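PDB 4OJV: 3',5'-cyclic-nucleotide phosphodiesterase 1 from Saccharomyces cerevisiae, which is a class-II cyclic-nucleotide phosphodiesterase of the metallo-hydrolase clan, a two-chain assembly whose subunit binds two zinc ions. Local coordinates for residues A[168-173]-A[177-182]; A[65-68]-A[73-76]; A[222-227]-A[254-259]; A[45-50]-A[115-120]. One frame throughout, in Å; residues are numbered along the deposited sequence.

Contact 1: A[168-173]-A[177-182]; sequences HVFNDL and DLTAER
The Phe170 ring meets Leu178 and Thr179 obliquely, the methyl CG2 of Thr179 coming up beside CB of Phe170 at 4.2 Å, while CG1 of Val169 covers one ring face over its centre. Phe170 is the centre of an inverse gamma turn where the chain leaves helix 159-169, and Asn171 follows with an Asx turn, its OD1 accepting from Leu173 N and its ND2 donating to Lys167 O. The other flat groups are two carboxylates, of Asp172 and Asp177, with planes 56° apart. Asp177 N donates to Asp172 OD1 at 2.8 Å, nearly straight at 164° but arriving from above the carboxylate plane. A water bridges the two acids, donating to Asp172 OD2 and to Asp177 OD2 at 2.9 Å each. Backbone amides of Val217, Lys218 and Thr219 of the second subunit also grip the Asp172 carboxylate, which should stabilise its negative charge and makes this tight turn part of the dimer interface. With CG of Asp177 anti to its own N (chi1 -175°), the carboxylate lies against Phe170 O, which is 3.0 Å from Asp177 CG. Its OD1 receives the hydroxyl OG1 of Thr179 on the syn lone pair, at 2.6 Å.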
loop_
_atom_site.group_PDB
_atom_site.type_symbol
_atom_site.label_atom_id
_atom_site.label_comp_id
_atom_site.label_asym_id
_atom_site.label_seq_id
_atom_site.Cartn_x
_atom_site.Cartn_y
_atom_site.Cartn_z
ATOM N N HIS A 168 7.875 -12.379 11.041
ATOM C CA HIS A 168 8.025 -10.930 10.904
ATOM C C HIS A 168 6.783 -10.176 10.535
ATOM O O HIS A 168 6.779 -8.954 10.647
ATOM C CB HIS A 168 9.169 -10.605 9.953
ATOM C CG HIS A 168 10.496 -11.087 10.455
ATOM N ND1 HIS A 168 11.051 -10.610 11.590
ATOM C CD2 HIS A 168 11.377 -12.018 9.943
ATOM C CE1 HIS A 168 12.224 -11.222 11.799
ATOM N NE2 HIS A 168 12.427 -12.085 10.792
ATOM N N VAL A 169 5.725 -10.877 10.115
ATOM C CA VAL A 169 4.491 -10.213 9.682
ATOM C C VAL A 169 3.321 -10.574 10.586
ATOM O O VAL A 169 2.792 -9.707 11.283
ATOM C CB VAL A 169 4.172 -10.504 8.196
ATOM C CG1 VAL A 169 2.867 -9.830 7.792
ATOM C CG2 VAL A 169 5.302 -10.019 7.300
ATOM N N PHE A 170 2.924 -11.846 10.566
ATOM C CA PHE A 170 1.777 -12.291 11.349
ATOM C C PHE A 170 2.248 -12.638 12.750
ATOM O O PHE A 170 2.289 -13.808 13.146
ATOM C CB PHE A 170 1.075 -13.459 10.659
ATOM C CG PHE A 170 0.526 -13.095 9.315
ATOM C CD1 PHE A 170 -0.599 -12.289 9.204
ATOM C CD2 PHE A 170 1.149 -13.534 8.154
ATOM C CE1 PHE A 170 -1.098 -11.926 7.958
ATOM C CE2 PHE A 170 0.660 -13.180 6.908
ATOM C CZ PHE A 170 -0.469 -12.387 6.808
ATOM N N ASN A 171 2.630 -11.599 13.489
ATOM C CA ASN A 171 3.372 -11.775 14.738
ATOM C C ASN A 171 2.873 -10.883 15.870
ATOM O O ASN A 171 3.565 -10.703 16.868
ATOM C CB ASN A 171 4.878 -11.559 14.506
ATOM C CG ASN A 171 5.214 -10.130 14.093
ATOM O OD1 ASN A 171 4.346 -9.261 14.070
ATOM N ND2 ASN A 171 6.480 -9.878 13.800
ATOM N N ASP A 172 1.679 -10.312 15.705
ATOM C CA ASP A 172 1.050 -9.443 16.703
ATOM C C ASP A 172 1.763 -8.109 16.933
ATOM O O ASP A 172 1.395 -7.347 17.827
ATOM C CB ASP A 172 0.802 -10.207 18.015
ATOM C CG ASP A 172 -0.265 -11.261 17.857
ATOM O OD1 ASP A 172 -1.290 -10.960 17.209
ATOM O OD2 ASP A 172 -0.123 -12.371 18.415
ATOM N N LEU A 173 2.729 -7.804 16.068
ATOM C CA LEU A 173 3.485 -6.557 16.135
ATOM C C LEU A 173 3.322 -5.766 14.824
ATOM O O LEU A 173 2.820 -4.644 14.818
ATOM C CB LEU A 173 4.959 -6.849 16.447
ATOM C CG LEU A 173 5.235 -7.610 17.751
ATOM C CD1 LEU A 173 6.643 -8.182 17.766
ATOM C CD2 LEU A 173 4.992 -6.739 18.979
ATOM N N ASP A 177 -1.757 -11.665 14.523
ATOM C CA ASP A 177 -1.408 -12.991 14.042
ATOM C C ASP A 177 -2.677 -13.778 13.707
ATOM O O ASP A 177 -3.150 -14.622 14.478
ATOM C CB ASP A 177 -0.525 -13.741 15.042
ATOM C CG ASP A 177 -0.049 -15.075 14.501
ATOM O OD1 ASP A 177 -0.490 -15.473 13.392
ATOM O OD2 ASP A 177 0.768 -15.720 15.198
ATOM N N LEU A 178 -3.213 -13.513 12.521
ATOM C CA LEU A 178 -4.460 -14.134 12.090
ATOM C C LEU A 178 -4.291 -15.624 11.886
ATOM O O LEU A 178 -5.275 -16.356 11.941
ATOM C CB LEU A 178 -4.997 -13.475 10.818
ATOM C CG LEU A 178 -5.240 -11.967 10.920
ATOM C CD1 LEU A 178 -5.828 -11.455 9.615
ATOM C CD2 LEU A 178 -6.130 -11.609 12.098
ATOM N N THR A 179 -3.061 -16.090 11.684
ATOM C CA THR A 179 -2.830 -17.534 11.554
ATOM C C THR A 179 -3.058 -18.297 12.865
ATOM O O THR A 179 -3.288 -19.504 12.837
ATOM C CB THR A 179 -1.434 -17.873 10.994
ATOM O OG1 THR A 179 -0.428 -17.731 12.009
ATOM C CG2 THR A 179 -1.097 -16.988 9.794
ATOM N N ALA A 180 -3.004 -17.590 13.995
ATOM C CA ALA A 180 -3.217 -18.183 15.322
ATOM C C ALA A 180 -4.689 -18.281 15.712
ATOM O O ALA A 180 -5.024 -18.974 16.679
ATOM C CB ALA A 180 -2.456 -17.390 16.375
ATOM N N GLU A 181 -5.564 -17.580 14.991
ATOM C CA GLU A 181 -6.998 -17.602 15.284
ATOM C C GLU A 181 -7.538 -19.003 14.994
ATOM O O GLU A 181 -7.213 -19.599 13.970
ATOM C CB GLU A 181 -7.743 -16.509 14.493
ATOM C CG GLU A 181 -9.267 -16.509 14.632
ATOM C CD GLU A 181 -9.761 -15.946 15.952
ATOM O OE1 GLU A 181 -9.501 -16.559 17.008
ATOM O OE2 GLU A 181 -10.435 -14.893 15.932
ATOM N N ARG A 182 -8.332 -19.539 15.921
ATOM C CA ARG A 182 -8.694 -20.959 15.911
ATOM C C ARG A 182 -9.481 -21.441 14.691
ATOM O O ARG A 182 -9.456 -22.626 14.378
ATOM C CB ARG A 182 -9.477 -21.309 17.179
ATOM C CG ARG A 182 -10.952 -20.964 17.051
ATOM C CD ARG A 182 -11.730 -21.108 18.330
ATOM N NE ARG A 182 -11.738 -22.475 18.827
ATOM C CZ ARG A 182 -12.375 -22.815 19.931
ATOM N NH1 ARG A 182 -13.043 -21.886 20.606
ATOM N NH2 ARG A 182 -12.342 -24.064 20.353
HETATM O O HOH W 1 2.032 -13.877 17.103
#

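Contact 2: A[65-68]-A[73-76]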
loop_
_atom_site.group_PDB
_atom_site.type_symbol
_atom_site.label_atom_id
_atom_site.label_comp_id
_atom_site.label_asym_id
_atom_site.label_seq_id
_atom_site.Cartn_x
_atom_site.Cartn_y
_atom_site.Cartn_z
ATOM N N VAL A 65 -3.754 5.398 -20.415
ATOM C CA VAL A 65 -3.372 4.836 -19.119
ATOM C C VAL A 65 -2.493 5.822 -18.343
ATOM O O VAL A 65 -1.813 6.656 -18.937
ATOM C CB VAL A 65 -2.655 3.465 -19.250
ATOM C CG1 VAL A 65 -3.543 2.446 -19.954
ATOM C CG2 VAL A 65 -1.324 3.595 -19.978
ATOM N N PRO A 66 -2.481 5.730 -17.004
ATOM C CA PRO A 66 -1.615 6.650 -16.251
ATOM C C PRO A 66 -0.135 6.504 -16.601
ATOM O O PRO A 66 0.321 5.386 -16.891
ATOM C CB PRO A 66 -1.850 6.241 -14.794
ATOM C CG PRO A 66 -3.211 5.626 -14.800
ATOM C CD PRO A 66 -3.307 4.898 -16.109
ATOM N N SER A 67 0.588 7.628 -16.595
ATOM C CA SER A 67 2.018 7.640 -16.883
ATOM C C SER A 67 2.766 8.579 -15.936
ATOM O O SER A 67 3.570 8.125 -15.120
ATOM C CB SER A 67 2.260 8.033 -18.346
ATOM O OG SER A 67 3.636 8.183 -18.609
ATOM N N PHE A 68 2.501 9.884 -16.061
ATOM C CA PHE A 68 3.052 10.952 -15.202
ATOM C C PHE A 68 4.441 11.452 -15.609
ATOM O O PHE A 68 5.133 12.107 -14.825
ATOM C CB PHE A 68 2.962 10.596 -13.705
ATOM C CG PHE A 68 1.575 10.212 -13.267
ATOM C CD1 PHE A 68 0.525 11.126 -13.336
ATOM C CD2 PHE A 68 1.309 8.927 -12.817
ATOM C CE1 PHE A 68 -0.761 10.767 -12.949
ATOM C CE2 PHE A 68 0.031 8.565 -12.410
ATOM C CZ PHE A 68 -1.004 9.485 -12.479
ATOM N N ARG A 73 -1.224 10.982 -18.884
ATOM C CA ARG A 73 -1.844 9.785 -19.438
ATOM C C ARG A 73 -1.318 9.540 -20.846
ATOM O O ARG A 73 -1.081 10.486 -21.601
ATOM C CB ARG A 73 -3.370 9.909 -19.452
ATOM C CG ARG A 73 -4.001 9.913 -18.064
ATOM C CD ARG A 73 -5.524 9.849 -18.123
ATOM N NE ARG A 73 -6.087 10.752 -19.126
ATOM C CZ ARG A 73 -6.347 12.044 -18.937
ATOM N NH1 ARG A 73 -6.096 12.625 -17.768
ATOM N NH2 ARG A 73 -6.862 12.761 -19.927
ATOM N N GLU A 74 -1.132 8.269 -21.192
ATOM C CA GLU A 74 -0.583 7.859 -22.485
ATOM C C GLU A 74 -1.427 6.794 -23.156
ATOM O O GLU A 74 -1.995 5.941 -22.481
ATOM C CB GLU A 74 0.834 7.304 -22.323
ATOM C CG GLU A 74 1.887 8.326 -21.944
ATOM C CD GLU A 74 2.275 9.255 -23.073
ATOM O OE1 GLU A 74 1.747 9.114 -24.197
ATOM O OE2 GLU A 74 3.113 10.132 -22.811
ATOM N N PRO A 75 -1.474 6.806 -24.496
ATOM C CA PRO A 75 -2.153 5.746 -25.240
ATOM C C PRO A 75 -1.700 4.344 -24.827
ATOM O O PRO A 75 -0.502 4.056 -24.771
ATOM C CB PRO A 75 -1.771 6.049 -26.692
ATOM C CG PRO A 75 -1.642 7.536 -26.714
ATOM C CD PRO A 75 -1.009 7.889 -25.391
ATOM N N ILE A 76 -2.675 3.476 -24.562
ATOM C CA ILE A 76 -2.391 2.109 -24.138
ATOM C C ILE A 76 -1.480 1.363 -25.115
ATOM O O ILE A 76 -0.567 0.639 -24.713
ATOM C CB ILE A 76 -3.694 1.307 -23.884
ATOM C CG1 ILE A 76 -3.355 -0.074 -23.313
ATOM C CG2 ILE A 76 -4.550 1.193 -25.147
ATOM C CD1 ILE A 76 -4.551 -0.911 -22.926
HETATM O O HOH W 2 4.479 9.979 -20.516
#
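Val65 and Glu74 exchange two backbone hydrogen bonds, Val65 N to Glu74 O at 2.8 Å and Glu74 N to Val65 O at 2.9 Å, making them the hydrogen-bonded pair of a short antiparallel beta hairpin. A water forms a second polar link by donating to Ser67 OG at 2.8 Å and to Glu74 OE2 at 2.7 Å. Both ends have further partners: Ser67 OG bonds to Asp335, and Glu74 OE2 to His71 in the loop of the hairpin. Alongside this link the aliphatic parts touch, CB of Ser67 lying 3.6 Å from CG of Glu74, whose chain bends at chi2 (-73°). Next along, Pro66 and Arg73 form a non-hydrogen-bonded pair, and CA of Arg73 brings a C-H to Val65 O at 3.2 Å. On the far side of the Val65-Glu74 pair, methyl CG1 of Val65 rests 4.1 Å from CB of Ile76, the two side chains crossing at about a right angle. His365 of the neighbouring strand 365-368 touches both. The chemistry is thus split: apolar packing ties one end of the hairpin to the main sheet, while at the other a polar cluster of Ser67, Glu74, Asp335, His71 and a water probably steadies the turn.

Contact 3: A[222-227]-A[254-259]; sequences PVYSTF and ESLLEE
Segment 222-227 of strand 222-232 passes the first turn of helix 256-267 without any hydrogen bond between them, and even the closest backbones, at Phe227 and Leu257, stand 9.5 Å apart CA to CA. Side chains fill that distance. Methyl CD2 of Leu257 reaches the outer end of the Phe227 ring, 3.6 Å from its CE2 and 3.7 Å from its CZ. The two side chains cross at about a right angle, and the methyl meets the ring obliquely. Leu257 CG is anti to the carbonyl carbon (chi1 -75°); with chi2 at 164° its CD1 runs on anti to CA, and CD2 is the branch left to meet the ring. Phe260, one turn further along the helix, adds an edge-to-face ring contact to Phe227. Toward the start of the strand a looser touch joins CE1 of Tyr224 to CD1 of Leu256 at 4.4 Å, this ring too being met obliquely. At the helix start Ser255 occupies the N-cap position but makes no capping bond through its side chain; Asp248 instead accepts from Leu257 N. The strand also backs the metal site: Val223 makes backbone hydrogen bonds with zinc ligand His213 and with Gly214, and Ser225 packs on His213 and on His128, another ligand. The two segments meet through carbon alone, so the contact is a hydrophobic one, while the backbone N-H of Leu257 finds its acceptor elsewhere.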
loop_
_atom_site.group_PDB
_atom_site.type_symbol
_atom_site.label_atom_id
_atom_site.label_comp_id
_atom_site.label_asym_id
_atom_site.label_seq_id
_atom_site.Cartn_x
_atom_site.Cartn_y
_atom_site.Cartn_z
ATOM N N PRO A 222 22.177 -14.087 1.140
ATOM C CA PRO A 222 21.407 -14.139 -0.109
ATOM C C PRO A 222 19.932 -13.867 0.170
ATOM O O PRO A 222 19.381 -14.396 1.130
ATOM C CB PRO A 222 21.603 -15.584 -0.595
ATOM C CG PRO A 222 22.801 -16.094 0.131
ATOM C CD PRO A 222 22.840 -15.369 1.446
ATOM N N VAL A 223 19.319 -13.023 -0.660
ATOM C CA VAL A 223 17.885 -12.734 -0.606
ATOM C C VAL A 223 17.265 -13.513 -1.749
ATOM O O VAL A 223 17.572 -13.259 -2.906
ATOM C CB VAL A 223 17.612 -11.219 -0.769
ATOM C CG1 VAL A 223 16.117 -10.936 -0.912
ATOM C CG2 VAL A 223 18.208 -10.450 0.408
ATOM N N TYR A 224 16.396 -14.463 -1.425
ATOM C CA TYR A 224 15.812 -15.328 -2.441
ATOM C C TYR A 224 14.449 -14.854 -2.916
ATOM O O TYR A 224 13.736 -14.111 -2.230
ATOM C CB TYR A 224 15.702 -16.762 -1.928
ATOM C CG TYR A 224 17.046 -17.393 -1.668
ATOM C CD1 TYR A 224 17.940 -17.613 -2.707
ATOM C CD2 TYR A 224 17.420 -17.771 -0.375
ATOM C CE1 TYR A 224 19.183 -18.197 -2.469
ATOM C CE2 TYR A 224 18.658 -18.354 -0.126
ATOM C CZ TYR A 224 19.528 -18.557 -1.175
ATOM O OH TYR A 224 20.757 -19.131 -0.929
ATOM N N SER A 225 14.104 -15.310 -4.109
ATOM C CA SER A 225 12.794 -15.082 -4.674
ATOM C C SER A 225 12.323 -16.381 -5.333
ATOM O O SER A 225 12.967 -17.433 -5.170
ATOM C CB SER A 225 12.871 -13.903 -5.643
ATOM O OG SER A 225 11.610 -13.543 -6.180
ATOM N N THR A 226 11.201 -16.323 -6.055
ATOM C CA THR A 226 10.583 -17.524 -6.606
ATOM C C THR A 226 10.037 -17.228 -7.987
ATOM O O THR A 226 9.503 -16.141 -8.227
ATOM C CB THR A 226 9.396 -17.975 -5.722
ATOM O OG1 THR A 226 9.756 -17.903 -4.337
ATOM C CG2 THR A 226 8.927 -19.397 -6.053
ATOM N N PHE A 227 10.178 -18.204 -8.882
ATOM C CA PHE A 227 9.445 -18.250 -10.142
ATOM C C PHE A 227 8.395 -19.351 -10.011
ATOM O O PHE A 227 8.691 -20.445 -9.508
ATOM C CB PHE A 227 10.377 -18.651 -11.281
ATOM C CG PHE A 227 11.276 -17.549 -11.813
ATOM C CD1 PHE A 227 11.430 -16.306 -11.189
ATOM C CD2 PHE A 227 12.014 -17.796 -12.970
ATOM C CE1 PHE A 227 12.277 -15.343 -11.730
ATOM C CE2 PHE A 227 12.861 -16.843 -13.505
ATOM C CZ PHE A 227 12.995 -15.614 -12.888
ATOM N N GLU A 254 24.898 -20.826 -6.879
ATOM C CA GLU A 254 24.181 -21.799 -7.696
ATOM C C GLU A 254 23.565 -21.121 -8.919
ATOM O O GLU A 254 23.045 -20.004 -8.820
ATOM C CB GLU A 254 23.080 -22.433 -6.844
ATOM C CG GLU A 254 22.604 -23.806 -7.282
ATOM C CD GLU A 254 21.704 -24.472 -6.252
ATOM O OE1 GLU A 254 20.960 -25.402 -6.631
ATOM O OE2 GLU A 254 21.733 -24.076 -5.062
ATOM N N SER A 255 23.633 -21.789 -10.069
ATOM C CA SER A 255 23.041 -21.275 -11.304
ATOM C C SER A 255 21.545 -21.573 -11.312
ATOM O O SER A 255 21.057 -22.382 -12.103
ATOM C CB SER A 255 23.719 -21.882 -12.539
ATOM O OG SER A 255 25.099 -21.567 -12.576
ATOM N N LEU A 256 20.823 -20.904 -10.415
ATOM C CA LEU A 256 19.387 -21.103 -10.251
ATOM C C LEU A 256 18.599 -20.801 -11.517
ATOM O O LEU A 256 17.678 -21.545 -11.855
ATOM C CB LEU A 256 18.863 -20.275 -9.078
ATOM C CG LEU A 256 19.357 -20.670 -7.678
ATOM C CD1 LEU A 256 18.836 -19.708 -6.624
ATOM C CD2 LEU A 256 18.981 -22.102 -7.322
ATOM N N LEU A 257 18.966 -19.734 -12.225
ATOM C CA LEU A 257 18.296 -19.408 -13.483
ATOM C C LEU A 257 18.557 -20.442 -14.576
ATOM O O LEU A 257 17.635 -20.820 -15.285
ATOM C CB LEU A 257 18.639 -17.992 -13.950
ATOM C CG LEU A 257 17.914 -16.897 -13.155
ATOM C CD1 LEU A 257 18.564 -15.547 -13.382
ATOM C CD2 LEU A 257 16.424 -16.841 -13.487
ATOM N N GLU A 258 19.801 -20.909 -14.701
ATOM C CA GLU A 258 20.105 -21.978 -15.648
ATOM C C GLU A 258 19.273 -23.228 -15.360
ATOM O O GLU A 258 18.735 -23.829 -16.286
ATOM C CB GLU A 258 21.602 -22.296 -15.650
ATOM C CG GLU A 258 22.053 -23.206 -16.786
ATOM C CD GLU A 258 23.563 -23.309 -16.879
ATOM O OE1 GLU A 258 24.220 -23.536 -15.836
ATOM O OE2 GLU A 258 24.095 -23.163 -17.999
ATOM N N GLU A 259 19.164 -23.602 -14.085
ATOM C CA GLU A 259 18.308 -24.715 -13.672
ATOM C C GLU A 259 16.869 -24.475 -14.127
ATOM O O GLU A 259 16.214 -25.375 -14.658
ATOM C CB GLU A 259 18.337 -24.902 -12.154
ATOM C CG GLU A 259 19.663 -25.374 -11.582
ATOM C CD GLU A 259 19.633 -25.497 -10.071
ATOM O OE1 GLU A 259 18.547 -25.750 -9.507
ATOM O OE2 GLU A 259 20.702 -25.343 -9.446
#

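Contact 4: A[45-50]-A[115-120]; sequences YQLREM and YEVFQG
Leu47 is the one side chain of helix 44-53 that carries this contact, reaching across to Val117 and Phe118 of helix 110-119. All the contacts between the two segments are apolar. Methyl CD1 of Leu47 comes in at the edge of the Phe118 ring, near its plane, 3.7 Å from CD1 of Phe118. The other branch, CD2, meets CG1 of Val117 more loosely at 4.2 Å, so the leucine fork reaches two successive residues of the facing helix. Phe118 holds its CG anti to the backbone N (chi1 -170°), and its side chain crosses that of Leu47 at about a right angle. The helices come within 7.7 Å at the CA atoms of Leu47 and Phe118. Among charged and aromatic interactions, Phe118 is further engaged by Lys153 in a cation-pi contact, and the Tyr45 ring stacks on Tyr18 of the second subunit. A polar contact also leads to that subunit, Tyr45 N bonding to its Glu17. Helix 44-53 follows strand 35-38, and helix 110-119 leads into strand 121-125, the parallel neighbour of strand 35-38; the helix pair packs beside this mixed sheet, consistent with the alpha-beta/beta-alpha sandwich of metallo-beta-lactamase relatives.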
loop_
_atom_site.group_PDB
_atom_site.type_symbol
_atom_site.label_atom_id
_atom_site.label_comp_id
_atom_site.label_asym_id
_atom_site.label_seq_id
_atom_site.Cartn_x
_atom_site.Cartn_y
_atom_site.Cartn_z
ATOM N N TYR A 45 -8.356 -2.839 -3.136
ATOM C CA TYR A 45 -8.475 -1.471 -3.616
ATOM C C TYR A 45 -8.504 -1.454 -5.138
ATOM O O TYR A 45 -9.301 -0.736 -5.760
ATOM C CB TYR A 45 -7.324 -0.618 -3.063
ATOM C CG TYR A 45 -7.489 0.867 -3.251
ATOM C CD1 TYR A 45 -7.278 1.451 -4.498
ATOM C CD2 TYR A 45 -7.836 1.694 -2.183
ATOM C CE1 TYR A 45 -7.413 2.822 -4.685
ATOM C CE2 TYR A 45 -7.972 3.062 -2.358
ATOM C CZ TYR A 45 -7.760 3.618 -3.607
ATOM O OH TYR A 45 -7.891 4.977 -3.782
ATOM N N GLN A 46 -7.637 -2.255 -5.743
ATOM C CA GLN A 46 -7.545 -2.271 -7.188
ATOM C C GLN A 46 -8.719 -2.996 -7.843
ATOM O O GLN A 46 -9.215 -2.556 -8.886
ATOM C CB GLN A 46 -6.204 -2.862 -7.631
ATOM C CG GLN A 46 -5.906 -2.736 -9.127
ATOM C CD GLN A 46 -6.169 -1.356 -9.729
ATOM O OE1 GLN A 46 -5.853 -0.321 -9.140
ATOM N NE2 GLN A 46 -6.753 -1.343 -10.923
ATOM N N LEU A 47 -9.188 -4.077 -7.227
ATOM C CA LEU A 47 -10.410 -4.729 -7.690
ATOM C C LEU A 47 -11.569 -3.739 -7.716
ATOM O O LEU A 47 -12.329 -3.687 -8.689
ATOM C CB LEU A 47 -10.750 -5.931 -6.817
ATOM C CG LEU A 47 -9.817 -7.128 -6.999
ATOM C CD1 LEU A 47 -10.010 -8.137 -5.882
ATOM C CD2 LEU A 47 -10.007 -7.790 -8.359
ATOM N N ARG A 48 -11.683 -2.933 -6.668
ATOM C CA ARG A 48 -12.745 -1.935 -6.603
ATOM C C ARG A 48 -12.647 -0.925 -7.752
ATOM O O ARG A 48 -13.662 -0.584 -8.371
ATOM C CB ARG A 48 -12.711 -1.209 -5.267
ATOM C CG ARG A 48 -13.917 -0.310 -5.028
ATOM C CD ARG A 48 -13.891 0.270 -3.632
ATOM N NE ARG A 48 -12.741 1.149 -3.458
ATOM C CZ ARG A 48 -12.371 1.712 -2.311
ATOM N NH1 ARG A 48 -13.053 1.497 -1.192
ATOM N NH2 ARG A 48 -11.303 2.496 -2.284
ATOM N N GLU A 49 -11.433 -0.451 -8.033
ATOM C CA GLU A 49 -11.211 0.489 -9.133
ATOM C C GLU A 49 -11.665 -0.095 -10.454
ATOM O O GLU A 49 -12.292 0.589 -11.269
ATOM C CB GLU A 49 -9.730 0.856 -9.229
ATOM C CG GLU A 49 -9.249 1.848 -8.181
ATOM C CD GLU A 49 -10.027 3.152 -8.189
ATOM O OE1 GLU A 49 -10.181 3.771 -9.269
ATOM O OE2 GLU A 49 -10.475 3.564 -7.106
ATOM N N MET A 50 -11.350 -1.371 -10.661
ATOM C CA MET A 50 -11.666 -2.036 -11.911
ATOM C C MET A 50 -13.164 -2.256 -12.042
ATOM O O MET A 50 -13.687 -2.218 -13.154
ATOM C CB MET A 50 -10.878 -3.343 -12.046
ATOM C CG MET A 50 -9.370 -3.124 -12.120
ATOM S SD MET A 50 -8.393 -4.634 -12.256
ATOM C CE MET A 50 -8.946 -5.204 -13.851
ATOM N N TYR A 115 -15.993 -6.710 -1.875
ATOM C CA TYR A 115 -15.950 -7.801 -0.899
ATOM C C TYR A 115 -16.293 -9.158 -1.528
ATOM O O TYR A 115 -15.613 -10.146 -1.277
ATOM C CB TYR A 115 -16.885 -7.535 0.284
ATOM C CG TYR A 115 -16.308 -6.662 1.383
ATOM C CD1 TYR A 115 -15.562 -7.221 2.418
ATOM C CD2 TYR A 115 -16.523 -5.285 1.399
ATOM C CE1 TYR A 115 -15.038 -6.427 3.439
ATOM C CE2 TYR A 115 -16.015 -4.487 2.416
ATOM C CZ TYR A 115 -15.274 -5.064 3.432
ATOM O OH TYR A 115 -14.772 -4.256 4.431
ATOM N N GLU A 116 -17.332 -9.203 -2.359
ATOM C CA GLU A 116 -17.757 -10.466 -2.963
ATOM C C GLU A 116 -16.684 -11.046 -3.896
ATOM O O GLU A 116 -16.330 -12.221 -3.792
ATOM C CB GLU A 116 -19.097 -10.283 -3.680
ATOM C CG GLU A 116 -20.264 -10.085 -2.729
ATOM C CD GLU A 116 -21.590 -9.902 -3.434
ATOM O OE1 GLU A 116 -22.500 -9.321 -2.807
ATOM O OE2 GLU A 116 -21.725 -10.338 -4.597
ATOM N N VAL A 117 -16.163 -10.228 -4.808
ATOM C CA VAL A 117 -15.111 -10.714 -5.711
ATOM C C VAL A 117 -13.915 -11.167 -4.891
ATOM O O VAL A 117 -13.334 -12.226 -5.145
ATOM C CB VAL A 117 -14.668 -9.641 -6.734
ATOM C CG1 VAL A 117 -13.451 -10.103 -7.532
ATOM C CG2 VAL A 117 -15.810 -9.295 -7.675
ATOM N N PHE A 118 -13.550 -10.365 -3.892
ATOM C CA PHE A 118 -12.357 -10.641 -3.130
ATOM C C PHE A 118 -12.438 -11.917 -2.279
ATOM O O PHE A 118 -11.426 -12.604 -2.068
ATOM C CB PHE A 118 -11.971 -9.426 -2.300
ATOM C CG PHE A 118 -10.639 -9.553 -1.683
ATOM C CD1 PHE A 118 -9.486 -9.591 -2.469
ATOM C CD2 PHE A 118 -10.522 -9.691 -0.310
ATOM C CE1 PHE A 118 -8.232 -9.734 -1.891
ATOM C CE2 PHE A 118 -9.264 -9.817 0.279
ATOM C CZ PHE A 118 -8.125 -9.847 -0.512
ATOM N N GLN A 119 -13.646 -12.268 -1.836
ATOM C CA GLN A 119 -13.806 -13.522 -1.098
ATOM C C GLN A 119 -13.394 -14.744 -1.932
ATOM O O GLN A 119 -13.001 -15.762 -1.382
ATOM C CB GLN A 119 -15.222 -13.659 -0.518
ATOM C CG GLN A 119 -16.311 -14.170 -1.447
ATOM C CD GLN A 119 -17.543 -14.654 -0.690
ATOM O OE1 GLN A 119 -17.500 -14.888 0.524
ATOM N NE2 GLN A 119 -18.647 -14.811 -1.408
ATOM N N GLY A 120 -13.454 -14.614 -3.255
ATOM C CA GLY A 120 -13.058 -15.681 -4.158
ATOM C C GLY A 120 -11.564 -15.914 -4.268
ATOM O O GLY A 120 -11.151 -16.961 -4.766
#

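Along the chain contact 4 opens first, contact 2 falls between its two segments, and contacts 1 and 3 follow in series. Contacts 1 and 4, with centres about 24 Å apart, sit beside the eight-stranded mixed sheet, whereas contact 3 lies on the seven-stranded sheet, centred about 32 Å from the centre of contact 4, across the chain's centre. Contact 2 is a separate hairpin, about 39 Å from contact 1 centre to centre. None touches another within the chain, yet the dimer joins them: Phe68 of contact 2 packs on Arg48 of contact 4 in the second subunit, and Val223 of contact 3 on Asp172 of contact 1 there. Distant parts thus meet across the dimer interface.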